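Long-range contacts in FAD:protein FMN transferase (Pseudomonas stutzeri ATCC 14405 = CCUG 16156, PDB 5MGY), which probably transfers the FMN moiety of FAD to a threonine of a target protein with magnesium as cofactor, maturing NosR for nitrous oxide reduction: residues Asp93-Phe98 and Leu286-Arg291; Asp99-Pro104 and Leu151-Asn156; Ser242-Pro247 and Leu277-Pro282; Leu257-Val262 and Phe297-Glu302. All blocks are in the same frame, centred on the assembly; numbering follows the deposited sequence.

Contact 1 (Asp93-Phe98 and Leu286-Arg291); sequences DSDGAF and LALAER
Arg291 NH1 donates to Asp95 OD2 over 2.9 Å, a salt bridge at the exposed margin where the loop 93-98 meets helix 267-292. The bond is bent, with 144° at the hydrogen, and it reaches OD2 on the syn side, a little out of the carboxylate plane. The two side chains approach from opposite directions. Their flat groups are not coplanar: guanidinium and carboxylate are turned 59° apart, and the other oxygen, Asp95 OD1, stays 3.6 Å from both NH1 and NH2 of Arg291. This is therefore a one-oxygen bridge and not a paired, bidentate one. Arg291 runs out extended and bends only at its third torsion (chi3 90°), which swings the guanidinium back over its own helix neighbour, where Leu288 CD1 lies against one face, off its centre. Leu288 carries the apolar half. Its CD1 comes within 3.5 Å of Asp93 O, whose hydrogen-bond partner is Asn292 ND2, and its CD2 rests on Ser94, 3.9 Å from CA. Ser94 OG accepts from Phe98 N and is also hydrogen-bonded to Leu90 O of helix 78-93, bracing the type I' turn from Ser94 to Ala97. The Asp93 carboxylate is held by Arg269 and Gln89. Thus a buried leucine seats the turn on the helix, while a single ionic bond, its partners both exposed and probably screened by solvent, ties it down at the exposed edge of the contact.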
loop_
_atom_site.group_PDB
_atom_site.type_symbol
_atom_site.label_atom_id
_atom_site.label_comp_id
_atom_site.label_asym_id
_atom_site.label_seq_id
_atom_site.Cartn_x
_atom_site.Cartn_y
_atom_site.Cartn_z
ATOM N N ASP A 93 -2.852 -14.675 5.056
ATOM C CA ASP A 93 -1.513 -14.960 4.596
ATOM C C ASP A 93 -0.416 -14.358 5.476
ATOM O O ASP A 93 0.688 -14.864 5.443
ATOM C CB ASP A 93 -1.324 -14.439 3.171
ATOM C CG ASP A 93 -2.288 -15.064 2.182
ATOM O OD1 ASP A 93 -3.000 -16.027 2.565
ATOM O OD2 ASP A 93 -2.341 -14.568 1.023
ATOM N N SER A 94 -0.701 -13.312 6.248
ATOM C CA SER A 94 0.333 -12.635 7.047
ATOM C C SER A 94 0.166 -12.849 8.561
ATOM O O SER A 94 0.579 -12.002 9.340
ATOM C CB SER A 94 0.313 -11.141 6.737
ATOM O OG SER A 94 -0.782 -10.519 7.392
ATOM N N ASP A 95 -0.464 -13.961 8.966
ATOM C CA ASP A 95 -0.701 -14.277 10.368
ATOM C C ASP A 95 -1.265 -13.123 11.169
ATOM O O ASP A 95 -0.809 -12.906 12.261
ATOM C CB ASP A 95 0.594 -14.759 11.028
ATOM C CG ASP A 95 1.085 -16.094 10.468
ATOM O OD1 ASP A 95 0.283 -16.927 10.004
ATOM O OD2 ASP A 95 2.296 -16.341 10.514
ATOM N N GLY A 96 -2.236 -12.383 10.608
ATOM C CA GLY A 96 -2.905 -11.243 11.278
ATOM C C GLY A 96 -2.148 -9.915 11.350
ATOM O O GLY A 96 -2.603 -8.936 11.912
ATOM N N ALA A 97 -0.960 -9.864 10.790
ATOM C CA ALA A 97 -0.217 -8.596 10.768
ATOM C C ALA A 97 -0.932 -7.517 9.912
ATOM O O ALA A 97 -0.784 -6.343 10.166
ATOM C CB ALA A 97 1.197 -8.833 10.273
ATOM N N PHE A 98 -1.687 -7.957 8.920
ATOM C CA PHE A 98 -2.507 -7.080 8.102
ATOM C C PHE A 98 -3.906 -7.021 8.681
ATOM O O PHE A 98 -4.577 -8.060 8.772
ATOM C CB PHE A 98 -2.584 -7.558 6.627
ATOM C CG PHE A 98 -3.346 -6.626 5.744
ATOM C CD1 PHE A 98 -2.701 -5.612 5.057
ATOM C CD2 PHE A 98 -4.731 -6.694 5.670
ATOM C CE1 PHE A 98 -3.410 -4.704 4.277
ATOM C CE2 PHE A 98 -5.445 -5.780 4.908
ATOM C CZ PHE A 98 -4.783 -4.785 4.206
ATOM N N LEU A 286 11.123 -11.236 7.629
ATOM C CA LEU A 286 11.909 -12.220 6.851
ATOM C C LEU A 286 11.460 -13.696 6.831
ATOM O O LEU A 286 11.531 -14.376 5.782
ATOM C CB LEU A 286 13.332 -12.188 7.324
ATOM C CG LEU A 286 14.155 -11.349 6.384
ATOM C CD1 LEU A 286 15.456 -10.982 7.112
ATOM C CD2 LEU A 286 14.389 -12.118 5.069
ATOM N N ALA A 287 11.048 -14.186 7.997
ATOM C CA ALA A 287 10.629 -15.566 8.129
ATOM C C ALA A 287 9.366 -15.739 7.311
ATOM O O ALA A 287 9.324 -16.671 6.473
ATOM C CB ALA A 287 10.440 -15.961 9.595
ATOM N N LEU A 288 8.376 -14.827 7.508
ATOM C CA LEU A 288 7.090 -14.851 6.746
ATOM C C LEU A 288 7.387 -14.748 5.254
ATOM O O LEU A 288 6.942 -15.587 4.447
ATOM C CB LEU A 288 6.124 -13.726 7.193
ATOM C CG LEU A 288 4.752 -13.764 6.494
ATOM C CD1 LEU A 288 3.811 -14.768 7.112
ATOM C CD2 LEU A 288 4.139 -12.392 6.486
ATOM N N ALA A 289 8.188 -13.758 4.914
ATOM C CA ALA A 289 8.456 -13.539 3.526
ATOM C C ALA A 289 9.027 -14.782 2.856
ATOM O O ALA A 289 8.549 -15.148 1.782
ATOM C CB ALA A 289 9.351 -12.340 3.303
ATOM N N GLU A 290 9.992 -15.454 3.528
ATOM C CA GLU A 290 10.586 -16.714 3.043
ATOM C C GLU A 290 9.561 -17.862 3.048
ATOM O O GLU A 290 9.496 -18.660 2.086
ATOM C CB GLU A 290 11.795 -17.103 3.874
ATOM C CG GLU A 290 13.007 -17.439 3.037
ATOM C CD GLU A 290 13.712 -16.216 2.496
ATOM O OE1 GLU A 290 14.009 -15.301 3.291
ATOM O OE2 GLU A 290 13.977 -16.178 1.280
ATOM N N ARG A 291 8.766 -17.934 4.116
ATOM C CA ARG A 291 7.768 -18.965 4.216
ATOM C C ARG A 291 6.813 -18.872 3.042
ATOM O O ARG A 291 6.559 -19.874 2.388
ATOM C CB ARG A 291 7.023 -18.849 5.529
ATOM C CG ARG A 291 6.110 -20.004 5.805
ATOM C CD ARG A 291 5.208 -19.667 6.979
ATOM N NE ARG A 291 3.938 -19.017 6.568
ATOM C CZ ARG A 291 3.055 -18.418 7.387
ATOM N NH1 ARG A 291 3.267 -18.358 8.703
ATOM N NH2 ARG A 291 1.942 -17.850 6.899
#

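Contact 2 (Asp99-Pro104 and Leu151-Asn156); sequences DLTLEP and LQLDFN
A loop and the start of helix 103-108 pack here against the irregular segment 151-156, just ahead of the magnesium ligand Ser157, in a mostly buried contact. One backbone hydrogen bond joins the two, from Asp154 N to Leu100 O at 2.9 Å. The same carbonyl oxygen also receives Leu153 CA in a CA-H...O contact of 3.4 Å, so two successive residues converge on it. A second such contact, Thr101 CA to Gln152 O, extends the backbone pairing without forming a regular sheet. Side chains fill in beside it. Leu100 places CD1 at 3.9 Å from Phe155 CE1, approaching the ring obliquely, while its CD2 meets CD1 of that ring and the Asp154 carbonyl oxygen. Thr101 CG2 packs on Leu153 CD2. On the helix side, Glu103 CB and Pro104 CD share Gln152 CB, with Glu103 CB 3.7 Å from it. Glu103 CG is anti to the backbone N (chi1 -179°) and the chain bends at chi2, carrying the carboxylate across toward Asp154. Glu103 OE1 and Asp154 OD1 are modelled close together, but both are acceptors and the approach is doubtful at this resolution. Each segment braces itself with an Asx turn: Asp99 OD2 accepts both Thr101 N and Thr101 OG1 from one face of its carboxylate, and Asp154 OD2 accepts Asn156 N at 2.8 Å. Around the contact, helix 61-67 packs on Leu153 and Phe155, helix 78-93 adds Val80, Leu83 and Val84 against Phe155, and strand 138-141 brings Leu138 to Leu151 and Leu153.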
loop_
_atom_site.group_PDB
_atom_site.type_symbol
_atom_site.label_atom_id
_atom_site.label_comp_id
_atom_site.label_asym_id
_atom_site.label_seq_id
_atom_site.Cartn_x
_atom_site.Cartn_y
_atom_site.Cartn_z
ATOM N N ASP A 99 -4.360 -5.803 8.988
ATOM C CA ASP A 99 -5.680 -5.566 9.570
ATOM C C ASP A 99 -6.281 -4.219 9.065
ATOM O O ASP A 99 -5.771 -3.100 9.333
ATOM C CB ASP A 99 -5.567 -5.610 11.127
ATOM C CG ASP A 99 -6.867 -6.071 11.835
ATOM O OD1 ASP A 99 -6.800 -6.919 12.743
ATOM O OD2 ASP A 99 -7.969 -5.630 11.485
ATOM N N LEU A 100 -7.416 -4.316 8.413
ATOM C CA LEU A 100 -8.190 -3.096 8.055
ATOM C C LEU A 100 -8.924 -2.353 9.203
ATOM O O LEU A 100 -9.459 -1.280 8.955
ATOM C CB LEU A 100 -9.230 -3.446 6.999
ATOM C CG LEU A 100 -8.646 -4.095 5.747
ATOM C CD1 LEU A 100 -9.718 -4.661 4.867
ATOM C CD2 LEU A 100 -7.851 -3.063 4.957
ATOM N N THR A 101 -8.934 -2.906 10.422
ATOM C CA THR A 101 -9.836 -2.492 11.444
ATOM C C THR A 101 -9.140 -1.742 12.538
ATOM O O THR A 101 -9.582 -1.756 13.684
ATOM C CB THR A 101 -10.608 -3.693 12.046
ATOM O OG1 THR A 101 -9.808 -4.484 12.908
ATOM C CG2 THR A 101 -11.096 -4.573 10.985
ATOM N N LEU A 102 -8.098 -1.010 12.204
ATOM C CA LEU A 102 -7.350 -0.320 13.257
ATOM C C LEU A 102 -7.784 1.108 13.496
ATOM O O LEU A 102 -7.225 1.772 14.367
ATOM C CB LEU A 102 -5.852 -0.363 12.938
ATOM C CG LEU A 102 -5.084 -1.625 13.349
ATOM C CD1 LEU A 102 -5.919 -2.892 13.488
ATOM C CD2 LEU A 102 -3.984 -1.841 12.323
ATOM N N GLU A 103 -8.783 1.585 12.768
ATOM C CA GLU A 103 -9.105 3.013 12.853
ATOM C C GLU A 103 -9.331 3.544 14.278
ATOM O O GLU A 103 -8.907 4.652 14.562
ATOM C CB GLU A 103 -10.283 3.374 11.917
ATOM C CG GLU A 103 -10.705 4.844 11.892
ATOM C CD GLU A 103 -10.245 5.689 10.700
ATOM O OE1 GLU A 103 -9.144 5.547 10.097
ATOM O OE2 GLU A 103 -11.026 6.607 10.412
ATOM N N PRO A 104 -9.967 2.751 15.167
ATOM C CA PRO A 104 -10.102 3.189 16.551
ATOM C C PRO A 104 -8.796 3.267 17.292
ATOM O O PRO A 104 -8.673 4.113 18.165
ATOM C CB PRO A 104 -10.993 2.128 17.177
ATOM C CG PRO A 104 -11.727 1.510 16.014
ATOM C CD PRO A 104 -10.685 1.484 14.933
ATOM N N LEU A 151 -16.917 -1.754 14.455
ATOM C CA LEU A 151 -15.716 -1.612 13.590
ATOM C C LEU A 151 -15.592 -0.285 12.860
ATOM O O LEU A 151 -16.569 0.265 12.318
ATOM C CB LEU A 151 -15.643 -2.717 12.511
ATOM C CG LEU A 151 -15.431 -4.170 12.988
ATOM C CD1 LEU A 151 -15.388 -5.127 11.810
ATOM C CD2 LEU A 151 -14.189 -4.320 13.836
ATOM N N GLN A 152 -14.375 0.199 12.817
ATOM C CA GLN A 152 -14.074 1.281 11.915
ATOM C C GLN A 152 -12.952 0.849 10.960
ATOM O O GLN A 152 -11.858 0.469 11.393
ATOM C CB GLN A 152 -13.761 2.500 12.724
ATOM C CG GLN A 152 -14.890 2.803 13.672
ATOM C CD GLN A 152 -14.815 4.240 14.159
ATOM O OE1 GLN A 152 -13.923 4.607 14.940
ATOM N NE2 GLN A 152 -15.735 5.078 13.669
ATOM N N LEU A 153 -13.277 0.874 9.671
ATOM C CA LEU A 153 -12.369 0.482 8.635
ATOM C C LEU A 153 -11.483 1.593 8.171
ATOM O O LEU A 153 -11.804 2.766 8.323
ATOM C CB LEU A 153 -13.149 -0.062 7.465
ATOM C CG LEU A 153 -14.069 -1.253 7.813
ATOM C CD1 LEU A 153 -14.661 -1.883 6.558
ATOM C CD2 LEU A 153 -13.349 -2.282 8.641
ATOM N N ASP A 154 -10.321 1.197 7.668
ATOM C CA ASP A 154 -9.320 2.095 7.052
ATOM C C ASP A 154 -8.594 1.293 5.954
ATOM O O ASP A 154 -8.050 0.216 6.200
ATOM C CB ASP A 154 -8.293 2.622 8.074
ATOM C CG ASP A 154 -7.406 3.744 7.509
ATOM O OD1 ASP A 154 -7.213 4.830 8.145
ATOM O OD2 ASP A 154 -6.922 3.555 6.395
ATOM N N PHE A 155 -8.557 1.842 4.758
ATOM C CA PHE A 155 -8.108 1.107 3.630
ATOM C C PHE A 155 -6.728 1.549 3.167
ATOM O O PHE A 155 -6.252 1.089 2.122
ATOM C CB PHE A 155 -9.169 1.243 2.485
ATOM C CG PHE A 155 -10.388 0.382 2.703
ATOM C CD1 PHE A 155 -10.328 -1.008 2.543
ATOM C CD2 PHE A 155 -11.569 0.956 3.097
ATOM C CE1 PHE A 155 -11.435 -1.790 2.798
ATOM C CE2 PHE A 155 -12.681 0.183 3.346
ATOM C CZ PHE A 155 -12.618 -1.198 3.208
ATOM N N ASN A 156 -6.070 2.412 3.939
ATOM C CA ASN A 156 -4.862 3.125 3.480
ATOM C C ASN A 156 -3.723 2.179 3.226
ATOM O O ASN A 156 -2.936 2.425 2.369
ATOM C CB ASN A 156 -4.407 4.247 4.440
ATOM C CG ASN A 156 -4.799 5.662 3.987
ATOM O OD1 ASN A 156 -4.886 5.976 2.810
ATOM N ND2 ASN A 156 -4.954 6.526 4.941
#

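Contact 3 (Ser242-Pro247 and Leu277-Pro282)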
loop_
_atom_site.group_PDB
_atom_site.type_symbol
_atom_site.label_atom_id
_atom_site.label_comp_id
_atom_site.label_asym_id
_atom_site.label_seq_id
_atom_site.Cartn_x
_atom_site.Cartn_y
_atom_site.Cartn_z
ATOM N N SER A 242 6.961 5.694 15.614
ATOM C CA SER A 242 6.344 5.484 14.310
ATOM C C SER A 242 4.825 5.496 14.419
ATOM O O SER A 242 4.250 5.377 15.496
ATOM C CB SER A 242 6.809 4.180 13.671
ATOM O OG SER A 242 6.014 3.077 14.054
ATOM N N HIS A 243 4.189 5.628 13.268
ATOM C CA HIS A 243 2.738 5.596 13.152
ATOM C C HIS A 243 2.222 4.168 12.852
ATOM O O HIS A 243 1.040 3.974 12.589
ATOM C CB HIS A 243 2.260 6.637 12.098
ATOM C CG HIS A 243 2.239 8.056 12.603
ATOM N ND1 HIS A 243 1.512 9.064 11.991
ATOM C CD2 HIS A 243 2.837 8.633 13.678
ATOM C CE1 HIS A 243 1.663 10.198 12.659
ATOM N NE2 HIS A 243 2.462 9.965 13.689
ATOM N N THR A 244 3.078 3.159 12.903
ATOM C CA THR A 244 2.626 1.805 12.637
ATOM C C THR A 244 2.312 1.079 13.957
ATOM O O THR A 244 3.109 1.060 14.892
ATOM C CB THR A 244 3.658 1.033 11.807
ATOM O OG1 THR A 244 4.110 1.858 10.733
ATOM C CG2 THR A 244 3.030 -0.234 11.205
ATOM N N LEU A 245 1.133 0.468 14.011
ATOM C CA LEU A 245 0.634 -0.212 15.220
ATOM C C LEU A 245 0.626 -1.707 15.056
ATOM O O LEU A 245 0.267 -2.172 13.986
ATOM C CB LEU A 245 -0.814 0.227 15.464
ATOM C CG LEU A 245 -0.998 1.724 15.707
ATOM C CD1 LEU A 245 -2.448 2.099 15.519
ATOM C CD2 LEU A 245 -0.523 2.063 17.109
ATOM N N ASP A 246 0.984 -2.458 16.099
ATOM C CA ASP A 246 0.715 -3.888 16.083
ATOM C C ASP A 246 -0.794 -4.106 16.307
ATOM O O ASP A 246 -1.353 -3.607 17.294
ATOM C CB ASP A 246 1.519 -4.644 17.119
ATOM C CG ASP A 246 1.470 -6.144 16.889
ATOM O OD1 ASP A 246 2.523 -6.720 16.503
ATOM O OD2 ASP A 246 0.392 -6.744 17.051
ATOM N N PRO A 247 -1.459 -4.823 15.385
ATOM C CA PRO A 247 -2.876 -5.174 15.560
ATOM C C PRO A 247 -3.126 -5.954 16.812
ATOM O O PRO A 247 -4.119 -5.695 17.466
ATOM C CB PRO A 247 -3.199 -6.082 14.353
ATOM C CG PRO A 247 -2.020 -6.038 13.457
ATOM C CD PRO A 247 -1.026 -5.038 13.996
ATOM N N LEU A 277 4.748 -6.644 6.597
ATOM C CA LEU A 277 6.154 -6.882 6.878
ATOM C C LEU A 277 6.686 -5.817 7.806
ATOM O O LEU A 277 7.429 -6.142 8.708
ATOM C CB LEU A 277 6.985 -6.956 5.583
ATOM C CG LEU A 277 6.663 -8.195 4.789
ATOM C CD1 LEU A 277 7.592 -8.319 3.600
ATOM C CD2 LEU A 277 6.731 -9.461 5.666
ATOM N N MET A 278 6.274 -4.571 7.624
ATOM C CA MET A 278 6.697 -3.485 8.499
ATOM C C MET A 278 6.043 -3.601 9.889
ATOM O O MET A 278 6.594 -3.098 10.877
ATOM C CB MET A 278 6.362 -2.139 7.871
ATOM C CG MET A 278 6.498 -0.929 8.789
ATOM S SD MET A 278 8.156 -0.599 9.400
ATOM C CE MET A 278 8.900 0.142 7.971
ATOM N N VAL A 279 4.858 -4.201 9.964
ATOM C CA VAL A 279 4.301 -4.475 11.249
ATOM C C VAL A 279 5.227 -5.482 11.886
ATOM O O VAL A 279 5.672 -5.270 12.987
ATOM C CB VAL A 279 2.843 -5.000 11.167
ATOM C CG1 VAL A 279 2.370 -5.635 12.492
ATOM C CG2 VAL A 279 1.931 -3.855 10.696
ATOM N N LEU A 280 5.520 -6.556 11.176
ATOM C CA LEU A 280 6.134 -7.758 11.775
ATOM C C LEU A 280 7.544 -7.495 12.289
ATOM O O LEU A 280 7.952 -8.042 13.319
ATOM C CB LEU A 280 6.146 -8.967 10.777
ATOM C CG LEU A 280 4.834 -9.752 10.659
ATOM C CD1 LEU A 280 4.929 -10.752 9.516
ATOM C CD2 LEU A 280 4.474 -10.428 11.980
ATOM N N GLY A 281 8.247 -6.634 11.566
ATOM C CA GLY A 281 9.641 -6.330 11.822
ATOM C C GLY A 281 10.668 -7.175 11.096
ATOM O O GLY A 281 10.312 -8.183 10.453
ATOM N N PRO A 282 11.956 -6.802 11.235
ATOM C CA PRO A 282 13.072 -7.508 10.528
ATOM C C PRO A 282 13.125 -9.054 10.699
ATOM O O PRO A 282 13.338 -9.766 9.717
ATOM C CB PRO A 282 14.339 -6.845 11.073
ATOM C CG PRO A 282 13.888 -5.724 11.978
ATOM C CD PRO A 282 12.457 -5.973 12.339
#
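Val279 enters the contact from helix 267-292, and its two methyl groups, branching at CB, meet different parts of the loop 242-247. CG1, anti to the backbone N (chi1 165°), reaches Pro247 CD at 3.8 Å and has the Asp246 carboxylate oxygen OD1 beside it at 4.2 Å. CG2, on the backbone N side, meets Thr244 CG2 at 3.8 Å, with the carbonyl oxygen of Leu245 at 4.1 Å. One valine is thus straddled by the loop, its two branches reaching residues three apart in sequence. The nearest CA atoms, of Asp246 and Val279, are 6.0 Å apart, and side chains make most of the contact. The preceding residue, Met278, makes a looser approach: its CG lies 4.2 Å from Thr244 OG1, and the two side chains cross at about a right angle. No polar bond spans the segments. Two polar side chains are engaged within the loop: Ser242 OG accepts Thr244 N in an ST turn, and Asp246 OD2 accepts Ser249 N, which leaves mainly van der Waals packing to hold loop to helix. The helix kinks at Pro282. This packing lies a few residues after the magnesium ligand Thr275 on the same helix. Leu245 packs onto Leu105 and Leu106 of helix 103-108, so the loop is wedged between two helices, while Leu277 and Pro282 press helix 267-292 on strands 257-264 and 295-301.

Contact 4 (Leu257-Val262 and Phe297-Glu302); sequences LAAVTV and FFVVRE
The Phe298 ring has Val260 CG2 over the middle of one face and Leu257 CD1 at its edge, near the ring plane. All three residues lie on one face of an antiparallel strand pair with a classic beta bulge, strands 257-264 and 295-301 of the large sheet; helix 267-292 links the two and covers this face with Leu277 and Pro282. The contact over the ring is a CH-pi one, with CG2 4.0 Å from the ring centroid and only 8° off the normal; the Val260 and Phe298 side chains run side by side, and CG2, anti to the backbone N, is thereby set over the ring. The edge contact, Leu257 CD1 to Phe298 CD1, is 3.7 Å. Val260 and Phe298 form a non-hydrogen-bonded pair; Thr261 and Phe297, and Ala259 and Val299, are hydrogen-bonded pairs on the opposite face, where Phe297 packs on Ile203 and Ala205 of strand 199-205. Between Ala259 and Leu257 the register slips by one, and at this bulge Ala258 and Ala259 both face Val299. Its single carbonyl oxygen takes both amides: Ala258 N comes straight on at 2.7 Å and 158° at the hydrogen, whereas Ala259 N, at 3.4 Å, bonds only weakly to Val299 O.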
loop_
_atom_site.group_PDB
_atom_site.type_symbol
_atom_site.label_atom_id
_atom_site.label_comp_id
_atom_site.label_asym_id
_atom_site.label_seq_id
_atom_site.Cartn_x
_atom_site.Cartn_y
_atom_site.Cartn_z
ATOM N N LEU A 257 13.099 -2.261 11.844
ATOM C CA LEU A 257 12.849 -2.176 10.385
ATOM C C LEU A 257 12.454 -0.781 9.915
ATOM O O LEU A 257 11.429 -0.268 10.328
ATOM C CB LEU A 257 11.751 -3.148 9.980
ATOM C CG LEU A 257 11.474 -3.338 8.495
ATOM C CD1 LEU A 257 12.765 -3.693 7.773
ATOM C CD2 LEU A 257 10.461 -4.465 8.325
ATOM N N ALA A 258 13.275 -0.171 9.058
ATOM C CA ALA A 258 13.090 1.224 8.643
ATOM C C ALA A 258 12.343 1.377 7.303
ATOM O O ALA A 258 11.660 2.370 7.054
ATOM C CB ALA A 258 14.432 1.925 8.553
ATOM N N ALA A 259 12.498 0.395 6.436
ATOM C CA ALA A 259 11.762 0.327 5.204
ATOM C C ALA A 259 11.759 -1.119 4.730
ATOM O O ALA A 259 12.679 -1.904 5.027
ATOM C CB ALA A 259 12.427 1.208 4.154
ATOM N N VAL A 260 10.728 -1.469 3.974
ATOM C CA VAL A 260 10.641 -2.769 3.340
ATOM C C VAL A 260 9.937 -2.532 2.006
ATOM O O VAL A 260 9.092 -1.646 1.836
ATOM C CB VAL A 260 10.007 -3.817 4.262
ATOM C CG1 VAL A 260 8.680 -3.311 4.773
ATOM C CG2 VAL A 260 9.842 -5.152 3.576
ATOM N N THR A 261 10.362 -3.286 1.020
ATOM C CA THR A 261 9.930 -3.057 -0.312
ATOM C C THR A 261 9.437 -4.397 -0.726
ATOM O O THR A 261 10.149 -5.336 -0.535
ATOM C CB THR A 261 11.109 -2.638 -1.209
ATOM O OG1 THR A 261 11.530 -1.310 -0.888
ATOM C CG2 THR A 261 10.686 -2.652 -2.613
ATOM N N VAL A 262 8.241 -4.493 -1.307
ATOM C CA VAL A 262 7.759 -5.762 -1.833
ATOM C C VAL A 262 7.477 -5.682 -3.334
ATOM O O VAL A 262 7.105 -4.643 -3.845
ATOM C CB VAL A 262 6.515 -6.193 -1.070
ATOM C CG1 VAL A 262 5.840 -7.436 -1.678
ATOM C CG2 VAL A 262 6.892 -6.489 0.366
ATOM N N PHE A 297 12.762 -6.714 0.102
ATOM C CA PHE A 297 14.069 -6.114 0.361
ATOM C C PHE A 297 13.925 -5.230 1.599
ATOM O O PHE A 297 13.279 -4.179 1.545
ATOM C CB PHE A 297 14.466 -5.273 -0.851
ATOM C CG PHE A 297 15.800 -4.594 -0.744
ATOM C CD1 PHE A 297 16.932 -5.223 -1.313
ATOM C CD2 PHE A 297 15.948 -3.338 -0.140
ATOM C CE1 PHE A 297 18.186 -4.618 -1.271
ATOM C CE2 PHE A 297 17.203 -2.735 -0.090
ATOM C CZ PHE A 297 18.327 -3.383 -0.636
ATOM N N PHE A 298 14.516 -5.654 2.705
ATOM C CA PHE A 298 14.413 -4.979 3.990
ATOM C C PHE A 298 15.523 -3.960 4.288
ATOM O O PHE A 298 16.625 -4.145 3.869
ATOM C CB PHE A 298 14.490 -6.030 5.069
ATOM C CG PHE A 298 13.374 -6.972 5.077
ATOM C CD1 PHE A 298 12.445 -6.957 6.114
ATOM C CD2 PHE A 298 13.219 -7.885 4.067
ATOM C CE1 PHE A 298 11.385 -7.839 6.126
ATOM C CE2 PHE A 298 12.154 -8.767 4.086
ATOM C CZ PHE A 298 11.234 -8.747 5.110
ATOM N N VAL A 299 15.222 -2.873 5.001
ATOM C CA VAL A 299 16.241 -1.936 5.450
ATOM C C VAL A 299 16.172 -1.815 6.963
ATOM O O VAL A 299 15.309 -1.139 7.526
ATOM C CB VAL A 299 16.141 -0.558 4.791
ATOM C CG1 VAL A 299 17.309 0.310 5.202
ATOM C CG2 VAL A 299 16.224 -0.722 3.290
ATOM N N VAL A 300 17.139 -2.465 7.602
ATOM C CA VAL A 300 17.242 -2.558 9.041
ATOM C C VAL A 300 18.362 -1.665 9.504
ATOM O O VAL A 300 19.520 -1.664 8.950
ATOM C CB VAL A 300 17.545 -3.985 9.501
ATOM C CG1 VAL A 300 17.403 -4.053 11.005
ATOM C CG2 VAL A 300 16.650 -4.983 8.791
ATOM N N ARG A 301 17.950 -0.859 10.478
ATOM C CA ARG A 301 18.775 0.101 11.151
ATOM C C ARG A 301 19.508 -0.647 12.227
ATOM O O ARG A 301 18.927 -1.150 13.173
ATOM C CB ARG A 301 17.887 1.157 11.757
ATOM C CG ARG A 301 18.433 1.834 12.974
ATOM C CD ARG A 301 19.614 2.676 12.637
ATOM N NE ARG A 301 19.287 4.082 12.431
ATOM C CZ ARG A 301 19.907 5.067 13.115
ATOM N NH1 ARG A 301 19.637 6.322 12.884
ATOM N NH2 ARG A 301 20.791 4.827 14.050
ATOM N N GLU A 302 20.799 -0.744 12.033
ATOM C CA GLU A 302 21.657 -1.470 12.950
ATOM C C GLU A 302 22.865 -0.622 13.265
ATOM O O GLU A 302 23.508 -0.111 12.364
ATOM C CB GLU A 302 22.027 -2.818 12.298
ATOM C CG GLU A 302 22.867 -3.780 13.098
ATOM C CD GLU A 302 22.146 -4.616 14.170
ATOM O OE1 GLU A 302 21.024 -5.181 14.037
ATOM O OE2 GLU A 302 22.775 -4.707 15.213
#

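Overall arrangement
Contacts 1 and 3 use helix 267-292, near its C-terminal end and midway along it; contact 4 joins the strands before and after it. Pro247 links three of the contacts: its CG meets the carbonyl oxygens of Gly96 and Ala97 in contact 1, and its CB meets Asp99 and Leu102 in contact 2. Contacts 3 and 4 meet where Met278 and Pro282 touch Leu257. The centre of contact 2 is about 24 Å from that of contact 4, yet its first segment directly continues that of contact 1. Chemistry follows depth: contact 4 is buried sheet pairing, contact 2 buried packing with one backbone bond, contact 3 partly buried and largely apolar, and contact 1 alone carries a salt bridge at the surface.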